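SAM-dependent O-methyltransferase (Thermotoga maritima, PDB 1O54) probably catalyses the S-adenosyl-L-methionine-dependent methylation of tRNA adenosine 58 to N(1)-methyladenosine, working as a homotetramer. Local coordinates at residues A[243-246]-A[251-254]; A[116-121]-A[125-130]. All coordinates share one frame; numbering follows the deposited sequence.

Overall arrangement
The centre of contact 2 (116-121 with 125-130) lies about 8 Å from the centre of the chain, in the first part of the Rossmann-like fold, and that of contact 1 (243-246 with 251-254) about 25 Å from it, at the end of a long hairpin. The two contact centres are 32 Å apart and their nearest atoms about 20 Å, so they do not touch; strands from both belong to one mixed sheet. Contact 2 borders the probable cofactor pocket: the side chain of Val121 is about 4 Å from that of Glu144, and that of Asp118 about 6 Å from that of Asp188, both predicted to bind S-adenosyl-L-methionine. Contact 1 is remote from these sites and meets two neighbouring subunits.

Contact 1 of 2, residues A[243-246]-A[251-254]; sequences PYKP and LRPV
With CG anti to its own carbonyl carbon (chi1 -78°), the Tyr244 side chain lies alongside Pro253. Pro253 CA sits over one ring face, offset toward the rim, while Pro253 CG makes an off-centre CH-pi contact, 4.2 Å from the centroid of the Tyr244 ring. Leu251 CD1 reaches the base of the same side chain, 3.8 Å from Tyr244 CB. The Lys245 side chain runs beside that of Arg252, and its CD lies over one face of the guanidinium, 3.3 Å above the plane and offset toward the rim; beyond it the chain bends at chi3 and chi4 (83° and 76°). Lys245 NZ remains 4.3 Å from Arg252 NH2, and the strain between like charges is probably eased by the salt bridge from Arg252 to Asp255.

These residues belong to the antiparallel beta hairpin of strands 234-245 and 252-258, with Tyr244 and Pro253 as a non-hydrogen-bonded pair. Two backbone bonds flank that pair: Val254 N to Pro243 O at 2.9 Å and Lys245 N to Arg252 O at 2.8 Å. Pro243 CG presses tightly on Val254 CG2, 3.5 Å away, the side chains crossing at about a right angle. Pro243 and Tyr244 also pair with a strand of the second subunit, whose Glu238 accepts a hydrogen bond from Tyr244 OH; Tyr263 of the third subunit packs on Tyr244 and Pro253.

Contact 2 of 2, residues A[116-121]-A[125-130]; sequences IIDTGV and AMCAVL
Met126, the first of the helix to meet the strand, brings CG to 4.2 Å from Asp118 OD2. Cys127 comes closer: its CB is 3.3 Å from Asp118 OD1 and also packs on Val121 CG1 at 4.0 Å. A water donates to Val121 O and accepts from Cys127 N at 3.0 Å, joining turn to helix. One turn later, Leu130 CD1 lies 4.1 Å from Ile116 CG2 and 3.9 Å from Asp118 OD2. Asp118 reaches between Cys127 and Leu130 because its CG is anti to the backbone N (chi1 179°). An alanine here would lose the carboxylate, which is likely to open a gap beside Cys127 CB and Leu130 CD1.

Strand 115-119 and helix 125-134 begin a beta-alpha-beta unit completed by strand 139-143; Gly120, in the turn, and Ala125, at the start of the helix, are consistent with a Rossmann-type glycine-rich motif. Val121 N is hydrogen-bonded to OE1 of Glu144, a predicted S-adenosyl-L-methionine-binding residue, so the turn probably borders the cofactor pocket. The axes of strand 116-119 and helix 125-130 approach to 9.2 Å, their directions 170° apart, nearly antiparallel. Helix 98-107 packs against Met126 and Val129, strand 139-143 meets Cys127 and strand 182-187 meets Met126.

Contact 1 of 2, residues A[243-246]-A[251-254]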
ATOM      1  N   PRO A 243      -8.575  -6.442  -1.003  1.00 23.94           N
ATOM      2  CA  PRO A 243      -9.135  -7.731  -1.396  1.00 24.54           C
ATOM      3  C   PRO A 243      -8.784  -8.153  -2.818  1.00 24.13           C
ATOM      4  O   PRO A 243      -8.465  -7.305  -3.669  1.00 23.33           O
ATOM      5  CB  PRO A 243     -10.628  -7.474  -1.266  1.00 26.00           C
ATOM      6  CG  PRO A 243     -10.781  -6.098  -1.724  1.00 25.63           C
ATOM      7  CD  PRO A 243      -9.521  -5.346  -1.298  1.00 25.51           C
ATOM      8  N   TYR A 244      -8.880  -9.463  -3.094  1.00 23.60           N
ATOM      9  CA  TYR A 244      -8.601 -10.046  -4.388  1.00 23.63           C
ATOM     10  C   TYR A 244      -9.847 -10.671  -4.976  1.00 24.65           C
ATOM     11  O   TYR A 244     -10.706 -11.170  -4.231  1.00 25.31           O
ATOM     12  CB  TYR A 244      -7.520 -11.125  -4.234  1.00 23.71           C
ATOM     13  CG  TYR A 244      -6.136 -10.557  -4.093  1.00 24.20           C
ATOM     14  CD1 TYR A 244      -5.764  -9.880  -2.960  1.00 23.29           C
ATOM     15  CD2 TYR A 244      -5.159 -10.748  -5.086  1.00 25.88           C
ATOM     16  CE1 TYR A 244      -4.507  -9.333  -2.833  1.00 28.31           C
ATOM     17  CE2 TYR A 244      -3.874 -10.203  -4.941  1.00 27.44           C
ATOM     18  CZ  TYR A 244      -3.554  -9.530  -3.828  1.00 26.07           C
ATOM     19  OH  TYR A 244      -2.295  -8.967  -3.616  1.00 28.66           O
ATOM     20  N   LYS A 245      -9.918 -10.706  -6.293  1.00 24.43           N
ATOM     21  CA  LYS A 245     -10.977 -11.443  -6.982  1.00 25.61           C
ATOM     22  C   LYS A 245     -10.706 -12.937  -6.733  1.00 27.24           C
ATOM     23  O   LYS A 245      -9.621 -13.428  -7.060  1.00 26.89           O
ATOM     24  CB  LYS A 245     -10.936 -11.113  -8.452  1.00 26.97           C
ATOM     25  CG  LYS A 245     -11.150  -9.664  -8.745  1.00 31.36           C
ATOM     26  CD  LYS A 245     -11.318  -9.406 -10.216  1.00 36.67           C
ATOM     27  CE  LYS A 245     -12.759  -9.671 -10.667  1.00 42.57           C
ATOM     28  NZ  LYS A 245     -13.669  -8.550 -10.234  1.00 46.45           N
ATOM     29  N   PRO A 246     -11.619 -13.659  -6.076  1.00 27.20           N
ATOM     30  CA  PRO A 246     -11.361 -15.070  -5.710  1.00 26.91           C
ATOM     31  C   PRO A 246     -11.572 -16.032  -6.894  1.00 27.29           C
ATOM     32  O   PRO A 246     -12.442 -16.934  -6.845  1.00 29.56           O
ATOM     33  CB  PRO A 246     -12.343 -15.292  -4.574  1.00 28.05           C
ATOM     34  CG  PRO A 246     -13.505 -14.414  -4.939  1.00 27.03           C
ATOM     35  CD  PRO A 246     -12.928 -13.207  -5.579  1.00 28.21           C
ATOM     36  N   LEU A 251      -6.300 -14.789 -10.500  1.00 23.62           N
ATOM     37  CA  LEU A 251      -6.166 -14.144  -9.202  1.00 24.42           C
ATOM     38  C   LEU A 251      -5.484 -12.775  -9.340  1.00 25.20           C
ATOM     39  O   LEU A 251      -4.376 -12.672  -9.859  1.00 24.57           O
ATOM     40  CB  LEU A 251      -5.403 -15.042  -8.241  1.00 23.50           C
ATOM     41  CG  LEU A 251      -5.121 -14.423  -6.877  1.00 24.95           C
ATOM     42  CD1 LEU A 251      -6.379 -14.296  -6.053  1.00 26.74           C
ATOM     43  CD2 LEU A 251      -4.101 -15.328  -6.200  1.00 25.83           C
ATOM     44  N   ARG A 252      -6.170 -11.722  -8.895  1.00 24.60           N
ATOM     45  CA  ARG A 252      -5.667 -10.356  -8.955  1.00 25.51           C
ATOM     46  C   ARG A 252      -6.435  -9.494  -7.965  1.00 25.64           C
ATOM     47  O   ARG A 252      -7.539  -9.890  -7.542  1.00 24.19           O
ATOM     48  CB  ARG A 252      -5.856  -9.801 -10.359  1.00 26.32           C
ATOM     49  CG  ARG A 252      -7.289  -9.675 -10.783  1.00 29.91           C
ATOM     50  CD  ARG A 252      -7.368  -9.046 -12.135  1.00 36.79           C
ATOM     51  NE  ARG A 252      -8.696  -8.594 -12.504  1.00 42.68           N
ATOM     52  CZ  ARG A 252      -9.228  -7.405 -12.173  1.00 47.60           C
ATOM     53  NH1 ARG A 252      -8.590  -6.546 -11.361  1.00 47.19           N
ATOM     54  NH2 ARG A 252     -10.443  -7.105 -12.634  1.00 49.18           N
ATOM     55  N   PRO A 253      -5.876  -8.358  -7.546  1.00 27.05           N
ATOM     56  CA  PRO A 253      -6.598  -7.470  -6.640  1.00 28.46           C
ATOM     57  C   PRO A 253      -7.866  -6.947  -7.295  1.00 30.88           C
ATOM     58  O   PRO A 253      -7.948  -6.882  -8.524  1.00 29.85           O
ATOM     59  CB  PRO A 253      -5.586  -6.340  -6.346  1.00 29.54           C
ATOM     60  CG  PRO A 253      -4.287  -6.872  -6.700  1.00 27.85           C
ATOM     61  CD  PRO A 253      -4.522  -7.827  -7.844  1.00 26.83           C
ATOM     62  N   VAL A 254      -8.873  -6.629  -6.493  1.00 33.72           N
ATOM     63  CA  VAL A 254     -10.067  -5.930  -7.027  1.00 36.98           C
ATOM     64  C   VAL A 254      -9.631  -4.602  -7.656  1.00 39.88           C
ATOM     65  O   VAL A 254      -8.522  -4.128  -7.372  1.00 40.84           O
ATOM     66  CB  VAL A 254     -11.076  -5.637  -5.948  1.00 36.72           C
ATOM     67  CG1 VAL A 254     -11.628  -6.937  -5.363  1.00 35.65           C
ATOM     68  CG2 VAL A 254     -10.464  -4.699  -4.897  1.00 38.80           C
TER

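Contact 2 of 2, residues A[116-121]-A[125-130]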
ATOM      1  N   ILE A 116     -11.824  -0.994  31.004  1.00 22.61           N
ATOM      2  CA  ILE A 116     -11.480  -0.237  29.811  1.00 22.12           C
ATOM      3  C   ILE A 116     -12.384   1.003  29.740  1.00 22.19           C
ATOM      4  O   ILE A 116     -13.594   0.880  29.953  1.00 23.40           O
ATOM      5  CB  ILE A 116     -11.777  -1.082  28.556  1.00 22.37           C
ATOM      6  CG1 ILE A 116     -11.009  -2.406  28.568  1.00 23.25           C
ATOM      7  CG2 ILE A 116     -11.495  -0.250  27.293  1.00 23.11           C
ATOM      8  CD1 ILE A 116      -9.555  -2.276  28.515  1.00 25.92           C
ATOM      9  N   ILE A 117     -11.820   2.161  29.423  1.00 21.60           N
ATOM     10  CA  ILE A 117     -12.618   3.366  29.149  1.00 21.96           C
ATOM     11  C   ILE A 117     -12.714   3.502  27.627  1.00 22.20           C
ATOM     12  O   ILE A 117     -11.712   3.380  26.926  1.00 22.56           O
ATOM     13  CB  ILE A 117     -12.001   4.610  29.805  1.00 21.69           C
ATOM     14  CG1 ILE A 117     -12.232   4.555  31.333  1.00 21.36           C
ATOM     15  CG2 ILE A 117     -12.540   5.904  29.231  1.00 23.77           C
ATOM     16  CD1 ILE A 117     -11.440   5.560  32.101  1.00 23.47           C
ATOM     17  N   ASP A 118     -13.904   3.818  27.147  1.00 22.80           N
ATOM     18  CA  ASP A 118     -14.161   4.070  25.726  1.00 22.94           C
ATOM     19  C   ASP A 118     -14.920   5.384  25.626  1.00 24.25           C
ATOM     20  O   ASP A 118     -15.946   5.566  26.263  1.00 24.12           O
ATOM     21  CB  ASP A 118     -15.026   2.933  25.198  1.00 23.26           C
ATOM     22  CG  ASP A 118     -15.388   3.085  23.737  1.00 26.67           C
ATOM     23  OD1 ASP A 118     -16.578   2.838  23.373  1.00 29.40           O
ATOM     24  OD2 ASP A 118     -14.561   3.472  22.888  1.00 25.53           O
ATOM     25  N   THR A 119     -14.424   6.328  24.838  1.00 24.01           N
ATOM     26  CA  THR A 119     -15.167   7.567  24.642  1.00 24.41           C
ATOM     27  C   THR A 119     -14.715   8.290  23.372  1.00 25.13           C
ATOM     28  O   THR A 119     -13.536   8.286  23.113  1.00 25.14           O
ATOM     29  CB  THR A 119     -14.980   8.474  25.861  1.00 25.33           C
ATOM     30  OG1 THR A 119     -15.903   9.586  25.808  1.00 26.11           O
ATOM     31  CG2 THR A 119     -13.588   9.092  25.969  1.00 26.31           C
ATOM     32  N   GLY A 120     -15.610   8.893  22.588  1.00 25.80           N
ATOM     33  CA  GLY A 120     -17.039   8.710  22.621  1.00 25.46           C
ATOM     34  C   GLY A 120     -17.400   7.325  22.153  1.00 25.85           C
ATOM     35  O   GLY A 120     -16.525   6.495  21.919  1.00 26.79           O
ATOM     36  N   VAL A 121     -18.692   7.073  22.007  1.00 25.26           N
ATOM     37  CA  VAL A 121     -19.176   5.747  21.718  1.00 25.91           C
ATOM     38  C   VAL A 121     -19.844   5.643  20.355  1.00 25.79           C
ATOM     39  O   VAL A 121     -19.721   4.630  19.668  1.00 25.50           O
ATOM     40  CB  VAL A 121     -20.140   5.305  22.827  1.00 25.81           C
ATOM     41  CG1 VAL A 121     -20.554   3.876  22.630  1.00 26.19           C
ATOM     42  CG2 VAL A 121     -19.454   5.462  24.170  1.00 27.71           C
ATOM     43  N   ALA A 125     -19.834   0.547  17.733  1.00 26.64           N
ATOM     44  CA  ALA A 125     -19.100  -0.471  16.958  1.00 26.25           C
ATOM     45  C   ALA A 125     -17.767  -0.838  17.626  1.00 26.45           C
ATOM     46  O   ALA A 125     -17.474  -2.025  17.886  1.00 27.48           O
ATOM     47  CB  ALA A 125     -18.879  -0.015  15.520  1.00 26.06           C
ATOM     48  N   MET A 126     -16.943   0.151  17.944  1.00 25.14           N
ATOM     49  CA  MET A 126     -15.676  -0.117  18.631  1.00 24.77           C
ATOM     50  C   MET A 126     -15.942  -0.639  20.053  1.00 23.17           C
ATOM     51  O   MET A 126     -15.242  -1.509  20.555  1.00 24.01           O
ATOM     52  CB  MET A 126     -14.829   1.126  18.691  1.00 25.14           C
ATOM     53  CG  MET A 126     -13.624   1.047  19.536  1.00 27.98           C
ATOM     54  SD  MET A 126     -12.452  -0.106  18.699  1.00 38.22           S
ATOM     55  CE  MET A 126     -11.234  -0.336  19.816  1.00 41.71           C
ATOM     56  N   CYS A 127     -16.935  -0.028  20.692  1.00 23.44           N
ATOM     57  CA  CYS A 127     -17.401  -0.455  22.029  1.00 23.54           C
ATOM     58  C   CYS A 127     -17.663  -1.963  22.085  1.00 23.14           C
ATOM     59  O   CYS A 127     -17.198  -2.676  22.996  1.00 22.48           O
ATOM     60  CB  CYS A 127     -18.611   0.339  22.474  1.00 25.17           C
ATOM     61  SG  CYS A 127     -18.835   0.128  24.257  1.00 27.54           S
ATOM     62  N   ALA A 128     -18.340  -2.460  21.060  1.00 22.29           N
ATOM     63  CA  ALA A 128     -18.615  -3.888  20.967  1.00 23.07           C
ATOM     64  C   ALA A 128     -17.376  -4.746  20.903  1.00 22.66           C
ATOM     65  O   ALA A 128     -17.324  -5.823  21.522  1.00 22.91           O
ATOM     66  CB  ALA A 128     -19.509  -4.147  19.744  1.00 23.12           C
ATOM     67  N   VAL A 129     -16.386  -4.313  20.127  1.00 22.25           N
ATOM     68  CA  VAL A 129     -15.146  -5.054  20.013  1.00 22.78           C
ATOM     69  C   VAL A 129     -14.448  -5.143  21.387  1.00 23.21           C
ATOM     70  O   VAL A 129     -13.942  -6.209  21.816  1.00 22.83           O
ATOM     71  CB  VAL A 129     -14.205  -4.400  18.963  1.00 23.38           C
ATOM     72  CG1 VAL A 129     -12.845  -5.034  18.968  1.00 25.91           C
ATOM     73  CG2 VAL A 129     -14.860  -4.509  17.593  1.00 25.24           C
ATOM     74  N   LEU A 130     -14.402  -4.008  22.081  1.00 22.57           N
ATOM     75  CA  LEU A 130     -13.799  -3.947  23.404  1.00 23.01           C
ATOM     76  C   LEU A 130     -14.584  -4.840  24.373  1.00 22.90           C
ATOM     77  O   LEU A 130     -13.976  -5.521  25.199  1.00 23.09           O
ATOM     78  CB  LEU A 130     -13.786  -2.481  23.894  1.00 22.84           C
ATOM     79  CG  LEU A 130     -12.895  -1.530  23.055  1.00 23.88           C
ATOM     80  CD1 LEU A 130     -13.115  -0.069  23.492  1.00 25.16           C
ATOM     81  CD2 LEU A 130     -11.415  -1.908  23.122  1.00 25.91           C
TER
HETATM   82  O   HOH W   1     -17.882   2.715  20.026  1.00 22.13           O